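Local coordinates for soluble lytic murein transglycosylase (Escherichia coli, PDB 1QSA), which cleaves the glycosidic bonds between N-acetylmuramic acid and N-acetylglucosamine in peptidoglycan, leaving a 1,6-anhydro bond on the N-acetylmuramic acid, at residues L163-G168 / R215-V220; V258-M263 / T285-R290; W321-A326 / D571-V576; R459-K464 / I529-L534. One frame throughout, in Å; residues are numbered along the deposited sequence.

Contacts 1 and 2 lie in the alpha-superhelix, about 20 Å apart between centres. Contact 1 joins helices 154-166 and 212-228. Contact 2 joins helices 248-260 and 285-298. Both are partly buried, with an apolar side and a sulfate ion bound at the edge. Contacts 3 and 4 are buried. Contact 3 packs superhelix helix 319-331 against helix 572-578, far along the chain, through aromatic rings. It meets contact 2 where Glu289 OE2 lies 2.9 Å from Trp321 NE1, a probable hydrogen bond. Contact 4 holds helices 454-461 and 523-540 of the transglycosylase domain together and is more polar, with a lysine reaching across to Thr531 and a water joining the two weakly.

Contact 1 of 4, residues L163-G168 / R215-V220; sequences LAMKAG and RQMAAV. With SO4 (sulfate ion), chain N.
In the alpha-superhelix, the C-terminal end of helix 154-166 packs beside helix 212-228. Met165 meets Met217 and Val220, and Lys166 meets Val220. A Schellman motif ends the first helix, with Gly168 at positive phi. The apolar side is built on two methionines. Met165 CB lies 3.6 Å from Met217 SD, and Met165 CG is nearly as close to the same sulfur. Met165 has CG anti to its backbone N (chi1 -174°), which carries the chain across to the other helix. There CG also meets Val220 CB at 3.9 Å. The Val220 branches part: CG1 sits 3.4 Å from Met165 O, while CG2 lies against Lys166 CG. Leu194 of helix 185-196 touches both methionines. The polar side is more exposed. Lys166 folds back at chi3 and chi4, and its NZ gives a 2.7 Å hydrogen bond to a water. A link from that water to Gln216 OE1 is doubtful, being too short; OE1 accepts from Arg162 NH1. Lys166 NZ has a second, weak bond of 3.3 Å to sulfate O3, and Arg162 binds the same ion. The direct packing between the helices is thus apolar. Lys166 and Arg162 together probably favour an anion here; the sulfate probably comes from the crystallisation liquor.

Contact 2 of 4, residues V258-M263 / T285-R290; sequences VAWRLM and TSLIER. With SO4 (sulfate ion), chain D.
Trp260 meets Leu287, Ser286 and Arg290 at the end of helix 248-260. From CB its ring starts at CG and CD1, which lie under Leu287 CD1 of helix 285-298. This methyl sits 3.8 Å from the centroid of the five-membered ring and only 3° off the normal, a well-centred CH-pi contact. NE1 also meets Leu287 CB. Farther out, CZ2 comes within 3.5 Å of Ser286 OG, which lies at the ring edge. CH2 lies near Ser286 O, and CZ3 reaches Arg290 CG at 3.6 Å. The Arg290 chain then runs past Met263. Met263 CG is 3.7 Å from Arg290 CG, and Met263 CB sits over one face of the guanidinium. Leu287 CD1 is shared, since Met263 CE approaches it to 3.9 Å. Ile279 of helix 269-280 packs on both Ala259 and Met263. At the outer edge, sulfate O1 accepts from Ser286 N and from Ser286 OG, each at 2.9 Å, while Thr285 N bonds O2. Ser284 OG also holds the ion. An anion bound by backbone N-H groups in the first turn is typical of a helix N-terminus. The packing itself joins two helices of the alpha-superhelix, with helix 269-280 between them in the chain.

Contact 3 of 4, residues W321-A326 / D571-V576; sequences WRYWQA and DAVAFV
Trp324 packs its indole edge against the start of helix 572-578, where the alpha-superhelix meets the C-terminal transglycosylase (SLT) domain. The two short helical segments run at 143° to each other, with their axes 12.3 Å apart, so long side chains must span the gap. The tight part lies at the CZ2-CH2 side of the indole. Trp324 CZ2 comes within 3.5 Å of Ala574 N and 3.6 Å of Val573 CG1, and CH2 lies 3.7 Å from Ala574 CB. Tyr323 CD2 covers one indole face over its centre, and Tyr323 CE2 also touches Val573 CG1. Tyr352 adds to this layer and bonds Trp324 NE1. The looser side is polar and watery. Tyr323 OH donates to a water at 2.6 Å, which donates on to Asp571 OD2. Arg359 also bonds the tyrosine hydroxyl, and glycerol, probably from the crystallisation liquor, binds OD2. Asp571 is the N-cap: its OD1 accepts from Ala574 N at 2.8 Å, with an N-H...O angle of 164°.

Contact 4 of 4, residues R459-K464 / I529-L534; sequences RYTSGK and IGTSYL
A type I turn runs from Thr461 to Lys464, and this part of the chain lies beside helix 523-540, with Tyr460 and Thr531 CA atoms 6.7 Å apart. Both belong to the lysozyme-like transglycosylase domain. Thr531 stands at the centre. Its CG2 meets Thr461 CG2 at 4.1 Å, and its OG1 lies 3.7 Å from Tyr460 CB. That hydroxyl bonds back to Ile527 O and Asn528 O in its own helix. Lys464 crosses Thr531 at about a right angle, bringing CE to 3.6 Å from Thr531 OG1. The Lys464 chain is extended until chi4 (65°), where the bend turns NZ back to its own segment. There NZ donates to Tyr460 O at 2.9 Å, tilted 33° from the carbonyl plane. The ammonium is thus tied to Tyr460 O, where the carbonyl would probably help to stabilise its charge. A water accepts a 2.7 Å bond from Lys464 NZ and gives a weak one to Thr531 OG1.

Contact 1 of 4, residues L163-G168 / R215-V220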
loop_
_atom_site.group_PDB
_atom_site.type_symbol
_atom_site.label_atom_id
_atom_site.label_comp_id
_atom_site.label_asym_id
_atom_site.label_seq_id
_atom_site.Cartn_x
_atom_site.Cartn_y
_atom_site.Cartn_z
ATOM N N LEU A 163 -14.964 17.938 -1.606
ATOM C CA LEU A 163 -13.848 16.990 -1.697
ATOM C C LEU A 163 -13.302 16.610 -0.316
ATOM O O LEU A 163 -12.983 15.434 -0.063
ATOM C CB LEU A 163 -12.710 17.561 -2.562
ATOM C CG LEU A 163 -12.966 17.706 -4.073
ATOM C CD1 LEU A 163 -11.821 18.478 -4.727
ATOM C CD2 LEU A 163 -13.131 16.350 -4.724
ATOM N N ALA A 164 -13.195 17.596 0.576
ATOM C CA ALA A 164 -12.690 17.342 1.927
ATOM C C ALA A 164 -13.658 16.415 2.683
ATOM O O ALA A 164 -13.232 15.493 3.376
ATOM C CB ALA A 164 -12.500 18.667 2.690
ATOM N N MET A 165 -14.957 16.656 2.523
ATOM C CA MET A 165 -15.975 15.840 3.190
ATOM C C MET A 165 -15.900 14.393 2.705
ATOM O O MET A 165 -15.863 13.468 3.519
ATOM C CB MET A 165 -17.367 16.418 2.929
ATOM C CG MET A 165 -18.489 15.723 3.709
ATOM S SD MET A 165 -18.363 16.013 5.474
ATOM C CE MET A 165 -19.871 15.196 6.046
ATOM N N LYS A 166 -15.800 14.210 1.391
ATOM C CA LYS A 166 -15.721 12.872 0.794
ATOM C C LYS A 166 -14.481 12.128 1.242
ATOM O O LYS A 166 -14.506 10.904 1.394
ATOM C CB LYS A 166 -15.748 12.954 -0.730
ATOM C CG LYS A 166 -17.124 13.296 -1.299
ATOM C CD LYS A 166 -17.032 13.722 -2.763
ATOM C CE LYS A 166 -16.410 12.641 -3.634
ATOM N NZ LYS A 166 -17.257 11.432 -3.783
ATOM N N ALA A 167 -13.394 12.870 1.459
ATOM C CA ALA A 167 -12.139 12.273 1.913
ATOM C C ALA A 167 -12.102 11.969 3.413
ATOM O O ALA A 167 -11.142 11.364 3.910
ATOM C CB ALA A 167 -10.967 13.187 1.539
ATOM N N GLY A 168 -13.129 12.400 4.141
ATOM C CA GLY A 168 -13.177 12.189 5.580
ATOM C C GLY A 168 -12.380 13.247 6.353
ATOM O O GLY A 168 -12.141 13.116 7.570
ATOM N N ARG A 215 -26.767 17.300 -1.282
ATOM C CA ARG A 215 -27.117 15.884 -1.368
ATOM C C ARG A 215 -25.846 15.051 -1.199
ATOM O O ARG A 215 -25.835 14.071 -0.458
ATOM C CB ARG A 215 -27.806 15.568 -2.699
ATOM C CG ARG A 215 -29.239 16.079 -2.752
ATOM C CD ARG A 215 -29.838 15.935 -4.138
ATOM N NE ARG A 215 -31.155 16.564 -4.197
ATOM C CZ ARG A 215 -31.527 17.457 -5.112
ATOM N NH1 ARG A 215 -30.675 17.851 -6.056
ATOM N NH2 ARG A 215 -32.754 17.967 -5.077
ATOM N N GLN A 216 -24.767 15.474 -1.849
ATOM C CA GLN A 216 -23.502 14.750 -1.730
ATOM C C GLN A 216 -22.928 14.844 -0.318
ATOM O O GLN A 216 -22.384 13.863 0.203
ATOM C CB GLN A 216 -22.491 15.250 -2.747
ATOM C CG GLN A 216 -22.844 14.880 -4.167
ATOM C CD GLN A 216 -21.659 15.059 -5.073
ATOM O OE1 GLN A 216 -20.593 14.509 -4.816
ATOM N NE2 GLN A 216 -21.815 15.872 -6.104
ATOM N N MET A 217 -23.043 16.018 0.298
ATOM C CA MET A 217 -22.559 16.220 1.657
ATOM C C MET A 217 -23.343 15.313 2.611
ATOM O O MET A 217 -22.764 14.621 3.451
ATOM C CB MET A 217 -22.735 17.684 2.068
ATOM C CG MET A 217 -21.802 18.672 1.338
ATOM S SD MET A 217 -20.050 18.465 1.793
ATOM C CE MET A 217 -20.035 19.228 3.407
ATOM N N ALA A 218 -24.663 15.286 2.448
ATOM C CA ALA A 218 -25.499 14.451 3.313
ATOM C C ALA A 218 -25.225 12.954 3.114
ATOM O O ALA A 218 -25.275 12.191 4.070
ATOM C CB ALA A 218 -26.991 14.761 3.080
ATOM N N ALA A 219 -24.934 12.538 1.884
ATOM C CA ALA A 219 -24.661 11.124 1.616
ATOM C C ALA A 219 -23.388 10.651 2.320
ATOM O O ALA A 219 -23.314 9.512 2.783
ATOM C CB ALA A 219 -24.596 10.852 0.126
ATOM N N VAL A 220 -22.392 11.531 2.431
ATOM C CA VAL A 220 -21.166 11.151 3.135
ATOM C C VAL A 220 -21.471 11.022 4.639
ATOM O O VAL A 220 -21.098 10.036 5.279
ATOM C CB VAL A 220 -20.021 12.180 2.910
ATOM C CG1 VAL A 220 -18.778 11.769 3.711
ATOM C CG2 VAL A 220 -19.665 12.274 1.423
HETATM S S SO4 N . -16.391 12.989 -7.781
HETATM O O1 SO4 N . -15.270 13.713 -7.143
HETATM O O2 SO4 N . -15.903 11.692 -8.292
HETATM O O3 SO4 N . -17.461 12.762 -6.790
HETATM O O4 SO4 N . -16.928 13.789 -8.902
HETATM O O HOH W 1 -19.777 12.424 -3.824
#

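Contact 2 of 4, residues V258-M263 / T285-R290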
loop_
_atom_site.group_PDB
_atom_site.type_symbol
_atom_site.label_atom_id
_atom_site.label_comp_id
_atom_site.label_asym_id
_atom_site.label_seq_id
_atom_site.Cartn_x
_atom_site.Cartn_y
_atom_site.Cartn_z
ATOM N N VAL A 258 -26.220 1.283 3.584
ATOM C CA VAL A 258 -26.742 0.538 4.726
ATOM C C VAL A 258 -26.490 -0.962 4.588
ATOM O O VAL A 258 -26.070 -1.613 5.549
ATOM C CB VAL A 258 -28.241 0.828 4.929
ATOM C CG1 VAL A 258 -28.834 -0.101 5.994
ATOM C CG2 VAL A 258 -28.424 2.274 5.357
ATOM N N ALA A 259 -26.697 -1.493 3.383
ATOM C CA ALA A 259 -26.502 -2.921 3.116
ATOM C C ALA A 259 -25.095 -3.380 3.479
ATOM O O ALA A 259 -24.912 -4.493 3.977
ATOM C CB ALA A 259 -26.818 -3.241 1.660
ATOM N N TRP A 260 -24.099 -2.532 3.218
ATOM C CA TRP A 260 -22.711 -2.834 3.556
ATOM C C TRP A 260 -22.535 -3.058 5.048
ATOM O O TRP A 260 -21.624 -3.774 5.473
ATOM C CB TRP A 260 -21.798 -1.661 3.175
ATOM C CG TRP A 260 -21.210 -1.761 1.820
ATOM C CD1 TRP A 260 -21.543 -1.024 0.724
ATOM C CD2 TRP A 260 -20.175 -2.661 1.404
ATOM N NE1 TRP A 260 -20.780 -1.412 -0.357
ATOM C CE2 TRP A 260 -19.934 -2.413 0.034
ATOM C CE3 TRP A 260 -19.428 -3.647 2.056
ATOM C CZ2 TRP A 260 -18.976 -3.117 -0.696
ATOM C CZ3 TRP A 260 -18.468 -4.352 1.325
ATOM C CH2 TRP A 260 -18.257 -4.080 -0.036
ATOM N N ARG A 261 -23.361 -2.375 5.839
ATOM C CA ARG A 261 -23.281 -2.454 7.291
ATOM C C ARG A 261 -24.176 -3.532 7.907
ATOM O O ARG A 261 -24.258 -3.641 9.126
ATOM C CB ARG A 261 -23.596 -1.092 7.929
ATOM C CG ARG A 261 -22.885 0.112 7.309
ATOM C CD ARG A 261 -21.390 -0.106 7.125
ATOM N NE ARG A 261 -20.700 -0.444 8.362
ATOM C CZ ARG A 261 -19.384 -0.337 8.528
ATOM N NH1 ARG A 261 -18.623 0.132 7.545
ATOM N NH2 ARG A 261 -18.832 -0.672 9.687
ATOM N N LEU A 262 -24.856 -4.305 7.068
ATOM C CA LEU A 262 -25.734 -5.375 7.554
ATOM C C LEU A 262 -25.178 -6.737 7.139
ATOM O O LEU A 262 -25.930 -7.678 6.902
ATOM C CB LEU A 262 -27.154 -5.184 7.019
ATOM C CG LEU A 262 -27.897 -3.959 7.568
ATOM C CD1 LEU A 262 -29.236 -3.785 6.871
ATOM C CD2 LEU A 262 -28.078 -4.093 9.075
ATOM N N MET A 263 -23.852 -6.813 7.046
ATOM C CA MET A 263 -23.141 -8.029 6.653
ATOM C C MET A 263 -22.657 -8.850 7.841
ATOM O O MET A 263 -21.988 -9.869 7.653
ATOM C CB MET A 263 -21.923 -7.678 5.795
ATOM C CG MET A 263 -22.266 -7.142 4.422
ATOM S SD MET A 263 -23.242 -8.322 3.476
ATOM C CE MET A 263 -23.556 -7.376 2.002
ATOM N N THR A 285 -20.960 -3.575 -7.924
ATOM C CA THR A 285 -20.259 -4.845 -8.039
ATOM C C THR A 285 -19.636 -5.280 -6.707
ATOM O O THR A 285 -19.777 -6.434 -6.295
ATOM C CB THR A 285 -19.156 -4.770 -9.100
ATOM O OG1 THR A 285 -19.762 -4.647 -10.389
ATOM C CG2 THR A 285 -18.283 -6.022 -9.074
ATOM N N SER A 286 -18.966 -4.357 -6.023
ATOM C CA SER A 286 -18.320 -4.703 -4.758
ATOM C C SER A 286 -19.323 -5.145 -3.689
ATOM O O SER A 286 -19.030 -6.055 -2.928
ATOM C CB SER A 286 -17.430 -3.551 -4.259
ATOM O OG SER A 286 -18.198 -2.383 -4.056
ATOM N N LEU A 287 -20.510 -4.536 -3.668
ATOM C CA LEU A 287 -21.544 -4.914 -2.699
ATOM C C LEU A 287 -22.060 -6.333 -2.978
ATOM O O LEU A 287 -22.217 -7.139 -2.058
ATOM C CB LEU A 287 -22.697 -3.916 -2.726
ATOM C CG LEU A 287 -23.881 -4.185 -1.783
ATOM C CD1 LEU A 287 -23.429 -4.300 -0.314
ATOM C CD2 LEU A 287 -24.909 -3.070 -1.962
ATOM N N ILE A 288 -22.312 -6.634 -4.252
ATOM C CA ILE A 288 -22.782 -7.964 -4.647
ATOM C C ILE A 288 -21.704 -8.993 -4.302
ATOM O O ILE A 288 -22.019 -10.066 -3.799
ATOM C CB ILE A 288 -23.124 -8.018 -6.161
ATOM C CG1 ILE A 288 -24.268 -7.043 -6.463
ATOM C CG2 ILE A 288 -23.514 -9.448 -6.562
ATOM C CD1 ILE A 288 -24.429 -6.679 -7.945
ATOM N N GLU A 289 -20.434 -8.657 -4.546
ATOM C CA GLU A 289 -19.335 -9.568 -4.213
ATOM C C GLU A 289 -19.274 -9.829 -2.708
ATOM O O GLU A 289 -18.993 -10.959 -2.270
ATOM C CB GLU A 289 -17.995 -9.010 -4.704
ATOM C CG GLU A 289 -17.844 -9.097 -6.226
ATOM C CD GLU A 289 -16.564 -8.468 -6.729
ATOM O OE1 GLU A 289 -16.180 -7.388 -6.222
ATOM O OE2 GLU A 289 -15.931 -9.056 -7.627
ATOM N N ARG A 290 -19.510 -8.784 -1.908
ATOM C CA ARG A 290 -19.503 -8.959 -0.453
ATOM C C ARG A 290 -20.633 -9.926 -0.051
ATOM O O ARG A 290 -20.448 -10.760 0.840
ATOM C CB ARG A 290 -19.668 -7.618 0.279
ATOM C CG ARG A 290 -19.665 -7.737 1.823
ATOM C CD ARG A 290 -18.379 -8.378 2.367
ATOM N NE ARG A 290 -18.421 -8.607 3.816
ATOM C CZ ARG A 290 -18.822 -9.740 4.392
ATOM N NH1 ARG A 290 -19.213 -10.765 3.649
ATOM N NH2 ARG A 290 -18.825 -9.857 5.717
HETATM S S SO4 D . -18.760 -0.550 -7.363
HETATM O O1 SO4 D . -18.005 -1.715 -6.874
HETATM O O2 SO4 D . -19.532 -0.945 -8.567
HETATM O O3 SO4 D . -19.674 -0.043 -6.325
HETATM O O4 SO4 D . -17.814 0.523 -7.722
#

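Contact 3 of 4, residues W321-A326 / D571-V576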
loop_
_atom_site.group_PDB
_atom_site.type_symbol
_atom_site.label_atom_id
_atom_site.label_comp_id
_atom_site.label_asym_id
_atom_site.label_seq_id
_atom_site.Cartn_x
_atom_site.Cartn_y
_atom_site.Cartn_z
ATOM N N TRP A 321 -14.441 -15.994 -9.061
ATOM C CA TRP A 321 -15.806 -16.281 -9.479
ATOM C C TRP A 321 -15.880 -17.393 -10.516
ATOM O O TRP A 321 -16.892 -18.091 -10.607
ATOM C CB TRP A 321 -16.532 -15.007 -9.897
ATOM C CG TRP A 321 -16.444 -13.909 -8.849
ATOM C CD1 TRP A 321 -16.299 -12.577 -9.090
ATOM C CD2 TRP A 321 -16.442 -14.058 -7.407
ATOM N NE1 TRP A 321 -16.197 -11.883 -7.903
ATOM C CE2 TRP A 321 -16.284 -12.764 -6.855
ATOM C CE3 TRP A 321 -16.544 -15.157 -6.534
ATOM C CZ2 TRP A 321 -16.224 -12.531 -5.466
ATOM C CZ3 TRP A 321 -16.483 -14.924 -5.147
ATOM C CH2 TRP A 321 -16.325 -13.617 -4.632
ATOM N N ARG A 322 -14.816 -17.556 -11.301
ATOM C CA ARG A 322 -14.771 -18.660 -12.253
ATOM C C ARG A 322 -14.648 -19.966 -11.450
ATOM O O ARG A 322 -15.346 -20.951 -11.731
ATOM C CB ARG A 322 -13.595 -18.506 -13.213
ATOM C CG ARG A 322 -13.794 -17.368 -14.200
ATOM C CD ARG A 322 -12.542 -17.110 -15.004
ATOM N NE ARG A 322 -12.237 -18.207 -15.917
ATOM C CZ ARG A 322 -11.023 -18.466 -16.397
ATOM N NH1 ARG A 322 -9.982 -17.728 -16.034
ATOM N NH2 ARG A 322 -10.844 -19.487 -17.225
ATOM N N TYR A 323 -13.806 -19.965 -10.412
ATOM C CA TYR A 323 -13.657 -21.168 -9.594
ATOM C C TYR A 323 -14.973 -21.512 -8.908
ATOM O O TYR A 323 -15.383 -22.671 -8.916
ATOM C CB TYR A 323 -12.570 -21.022 -8.510
ATOM C CG TYR A 323 -12.533 -22.247 -7.597
ATOM C CD1 TYR A 323 -11.863 -23.413 -7.981
ATOM C CD2 TYR A 323 -13.238 -22.262 -6.386
ATOM C CE1 TYR A 323 -11.908 -24.569 -7.188
ATOM C CE2 TYR A 323 -13.287 -23.401 -5.593
ATOM C CZ TYR A 323 -12.624 -24.549 -5.997
ATOM O OH TYR A 323 -12.674 -25.669 -5.218
ATOM N N TRP A 324 -15.639 -20.520 -8.321
ATOM C CA TRP A 324 -16.891 -20.822 -7.614
ATOM C C TRP A 324 -18.022 -21.220 -8.556
ATOM O O TRP A 324 -18.925 -21.970 -8.168
ATOM C CB TRP A 324 -17.252 -19.722 -6.612
ATOM C CG TRP A 324 -16.313 -19.775 -5.414
ATOM C CD1 TRP A 324 -15.293 -18.901 -5.126
ATOM C CD2 TRP A 324 -16.234 -20.816 -4.426
ATOM N NE1 TRP A 324 -14.576 -19.345 -4.038
ATOM C CE2 TRP A 324 -15.128 -20.515 -3.585
ATOM C CE3 TRP A 324 -16.985 -21.978 -4.173
ATOM C CZ2 TRP A 324 -14.752 -21.331 -2.513
ATOM C CZ3 TRP A 324 -16.610 -22.795 -3.097
ATOM C CH2 TRP A 324 -15.499 -22.463 -2.281
ATOM N N GLN A 325 -17.926 -20.798 -9.815
ATOM C CA GLN A 325 -18.918 -21.214 -10.813
ATOM C C GLN A 325 -18.672 -22.705 -11.072
ATOM O O GLN A 325 -19.615 -23.494 -11.166
ATOM C CB GLN A 325 -18.742 -20.427 -12.112
ATOM C CG GLN A 325 -19.752 -20.809 -13.197
ATOM C CD GLN A 325 -21.185 -20.529 -12.786
ATOM O OE1 GLN A 325 -21.838 -21.357 -12.143
ATOM N NE2 GLN A 325 -21.684 -19.354 -13.154
ATOM N N ALA A 326 -17.395 -23.076 -11.183
ATOM C CA ALA A 326 -17.004 -24.465 -11.392
ATOM C C ALA A 326 -17.461 -25.306 -10.197
ATOM O O ALA A 326 -17.943 -26.422 -10.370
ATOM C CB ALA A 326 -15.503 -24.564 -11.557
ATOM N N ASP A 571 -15.557 -25.154 3.490
ATOM C CA ASP A 571 -14.257 -25.718 3.163
ATOM C C ASP A 571 -13.130 -24.678 3.204
ATOM O O ASP A 571 -13.372 -23.494 3.455
ATOM C CB ASP A 571 -14.285 -26.536 1.848
ATOM C CG ASP A 571 -14.429 -25.685 0.580
ATOM O OD1 ASP A 571 -14.141 -24.480 0.573
ATOM O OD2 ASP A 571 -14.803 -26.267 -0.458
ATOM N N ALA A 572 -11.899 -25.143 3.007
ATOM C CA ALA A 572 -10.711 -24.286 3.061
ATOM C C ALA A 572 -10.736 -23.087 2.117
ATOM O O ALA A 572 -10.401 -21.959 2.514
ATOM C CB ALA A 572 -9.467 -25.119 2.792
ATOM N N VAL A 573 -11.160 -23.319 0.877
ATOM C CA VAL A 573 -11.197 -22.258 -0.130
ATOM C C VAL A 573 -12.284 -21.247 0.208
ATOM O O VAL A 573 -12.071 -20.054 0.082
ATOM C CB VAL A 573 -11.440 -22.835 -1.553
ATOM C CG1 VAL A 573 -11.191 -21.766 -2.613
ATOM C CG2 VAL A 573 -10.545 -24.060 -1.800
ATOM N N ALA A 574 -13.443 -21.735 0.663
ATOM C CA ALA A 574 -14.550 -20.853 1.038
ATOM C C ALA A 574 -14.147 -20.000 2.250
ATOM O O ALA A 574 -14.483 -18.811 2.321
ATOM C CB ALA A 574 -15.804 -21.674 1.350
ATOM N N PHE A 575 -13.400 -20.584 3.183
ATOM C CA PHE A 575 -12.952 -19.812 4.346
ATOM C C PHE A 575 -12.006 -18.670 3.900
ATOM O O PHE A 575 -12.175 -17.532 4.308
ATOM C CB PHE A 575 -12.274 -20.695 5.387
ATOM C CG PHE A 575 -11.909 -19.956 6.636
ATOM C CD1 PHE A 575 -12.847 -19.759 7.650
ATOM C CD2 PHE A 575 -10.651 -19.375 6.768
ATOM C CE1 PHE A 575 -12.524 -18.982 8.773
ATOM C CE2 PHE A 575 -10.320 -18.602 7.879
ATOM C CZ PHE A 575 -11.267 -18.408 8.879
ATOM N N VAL A 576 -11.059 -18.969 3.013
ATOM C CA VAL A 576 -10.137 -17.935 2.525
ATOM C C VAL A 576 -10.896 -16.830 1.779
ATOM O O VAL A 576 -10.724 -15.637 2.062
ATOM C CB VAL A 576 -9.079 -18.539 1.563
ATOM C CG1 VAL A 576 -8.260 -17.416 0.864
ATOM C CG2 VAL A 576 -8.139 -19.452 2.335
HETATM O O HOH W 2 -14.273 -25.615 -3.121
#

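Contact 4 of 4, residues R459-K464 / I529-L534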
loop_
_atom_site.group_PDB
_atom_site.type_symbol
_atom_site.label_atom_id
_atom_site.label_comp_id
_atom_site.label_asym_id
_atom_site.label_seq_id
_atom_site.Cartn_x
_atom_site.Cartn_y
_atom_site.Cartn_z
ATOM N N ARG A 459 18.106 -22.317 10.029
ATOM C CA ARG A 459 18.494 -22.351 11.429
ATOM C C ARG A 459 17.352 -22.015 12.386
ATOM O O ARG A 459 17.165 -22.700 13.389
ATOM C CB ARG A 459 19.662 -21.388 11.674
ATOM C CG ARG A 459 20.184 -21.373 13.107
ATOM C CD ARG A 459 21.181 -20.245 13.341
ATOM N NE ARG A 459 22.152 -20.128 12.255
ATOM C CZ ARG A 459 22.918 -19.058 12.048
ATOM N NH1 ARG A 459 22.850 -18.016 12.865
ATOM N NH2 ARG A 459 23.766 -19.037 11.029
ATOM N N TYR A 460 16.574 -20.985 12.050
ATOM C CA TYR A 460 15.480 -20.542 12.908
ATOM C C TYR A 460 14.154 -21.268 12.774
ATOM O O TYR A 460 13.194 -20.922 13.460
ATOM C CB TYR A 460 15.311 -19.022 12.836
ATOM C CG TYR A 460 16.418 -18.307 13.575
ATOM C CD1 TYR A 460 16.357 -18.152 14.955
ATOM C CD2 TYR A 460 17.557 -17.841 12.909
ATOM C CE1 TYR A 460 17.399 -17.554 15.658
ATOM C CE2 TYR A 460 18.620 -17.239 13.616
ATOM C CZ TYR A 460 18.519 -17.106 14.992
ATOM O OH TYR A 460 19.523 -16.527 15.727
ATOM N N THR A 461 14.075 -22.226 11.856
ATOM C CA THR A 461 12.872 -23.036 11.748
ATOM C C THR A 461 13.157 -24.506 12.065
ATOM O O THR A 461 12.218 -25.279 12.210
ATOM C CB THR A 461 12.141 -22.951 10.375
ATOM O OG1 THR A 461 13.025 -23.334 9.314
ATOM C CG2 THR A 461 11.622 -21.530 10.119
ATOM N N SER A 462 14.434 -24.884 12.195
ATOM C CA SER A 462 14.792 -26.279 12.504
ATOM C C SER A 462 14.161 -26.819 13.792
ATOM O O SER A 462 13.783 -28.003 13.864
ATOM C CB SER A 462 16.316 -26.444 12.573
ATOM O OG SER A 462 16.870 -25.628 13.587
ATOM N N GLY A 463 14.043 -25.961 14.803
ATOM C CA GLY A 463 13.455 -26.382 16.062
ATOM C C GLY A 463 11.996 -25.982 16.191
ATOM O O GLY A 463 11.454 -25.977 17.290
ATOM N N LYS A 464 11.366 -25.614 15.078
ATOM C CA LYS A 464 9.962 -25.202 15.104
ATOM C C LYS A 464 9.142 -26.070 14.159
ATOM O O LYS A 464 9.702 -26.836 13.387
ATOM C CB LYS A 464 9.851 -23.731 14.691
ATOM C CG LYS A 464 10.649 -22.799 15.592
ATOM C CD LYS A 464 10.477 -21.356 15.164
ATOM C CE LYS A 464 11.119 -20.388 16.157
ATOM N NZ LYS A 464 12.612 -20.529 16.233
ATOM N N ILE A 529 12.896 -13.288 16.000
ATOM C CA ILE A 529 11.649 -12.868 16.631
ATOM C C ILE A 529 10.413 -13.148 15.777
ATOM O O ILE A 529 9.368 -13.569 16.293
ATOM C CB ILE A 529 11.730 -11.377 17.031
ATOM C CG1 ILE A 529 12.843 -11.210 18.069
ATOM C CG2 ILE A 529 10.382 -10.879 17.606
ATOM C CD1 ILE A 529 13.164 -9.769 18.450
ATOM N N GLY A 530 10.562 -12.988 14.467
ATOM C CA GLY A 530 9.449 -13.215 13.559
ATOM C C GLY A 530 9.074 -14.677 13.447
ATOM O O GLY A 530 7.883 -15.021 13.488
ATOM N N THR A 531 10.063 -15.561 13.308
ATOM C CA THR A 531 9.754 -17.002 13.240
ATOM C C THR A 531 9.137 -17.473 14.563
ATOM O O THR A 531 8.311 -18.376 14.589
ATOM C CB THR A 531 10.983 -17.894 12.917
ATOM O OG1 THR A 531 12.024 -17.697 13.888
ATOM C CG2 THR A 531 11.497 -17.628 11.499
ATOM N N SER A 532 9.549 -16.858 15.663
ATOM C CA SER A 532 8.991 -17.188 16.971
ATOM C C SER A 532 7.499 -16.816 17.033
ATOM O O SER A 532 6.670 -17.660 17.370
ATOM C CB SER A 532 9.768 -16.517 18.102
ATOM O OG SER A 532 11.014 -17.169 18.283
ATOM N N TYR A 533 7.140 -15.600 16.617
ATOM C CA TYR A 533 5.721 -15.221 16.652
ATOM C C TYR A 533 4.909 -16.064 15.666
ATOM O O TYR A 533 3.801 -16.521 15.981
ATOM C CB TYR A 533 5.534 -13.733 16.353
ATOM C CG TYR A 533 4.102 -13.279 16.598
ATOM C CD1 TYR A 533 3.558 -13.302 17.887
ATOM C CD2 TYR A 533 3.268 -12.936 15.534
ATOM C CE1 TYR A 533 2.202 -13.007 18.105
ATOM C CE2 TYR A 533 1.907 -12.636 15.746
ATOM C CZ TYR A 533 1.389 -12.683 17.026
ATOM O OH TYR A 533 0.035 -12.468 17.224
ATOM N N LEU A 534 5.475 -16.302 14.482
ATOM C CA LEU A 534 4.790 -17.101 13.462
ATOM C C LEU A 534 4.540 -18.517 13.984
ATOM O O LEU A 534 3.442 -19.060 13.825
ATOM C CB LEU A 534 5.624 -17.121 12.179
ATOM C CG LEU A 534 4.966 -17.759 10.942
ATOM C CD1 LEU A 534 3.673 -17.029 10.574
ATOM C CD2 LEU A 534 5.953 -17.752 9.781
HETATM O O HOH W 3 13.350 -17.981 16.931
#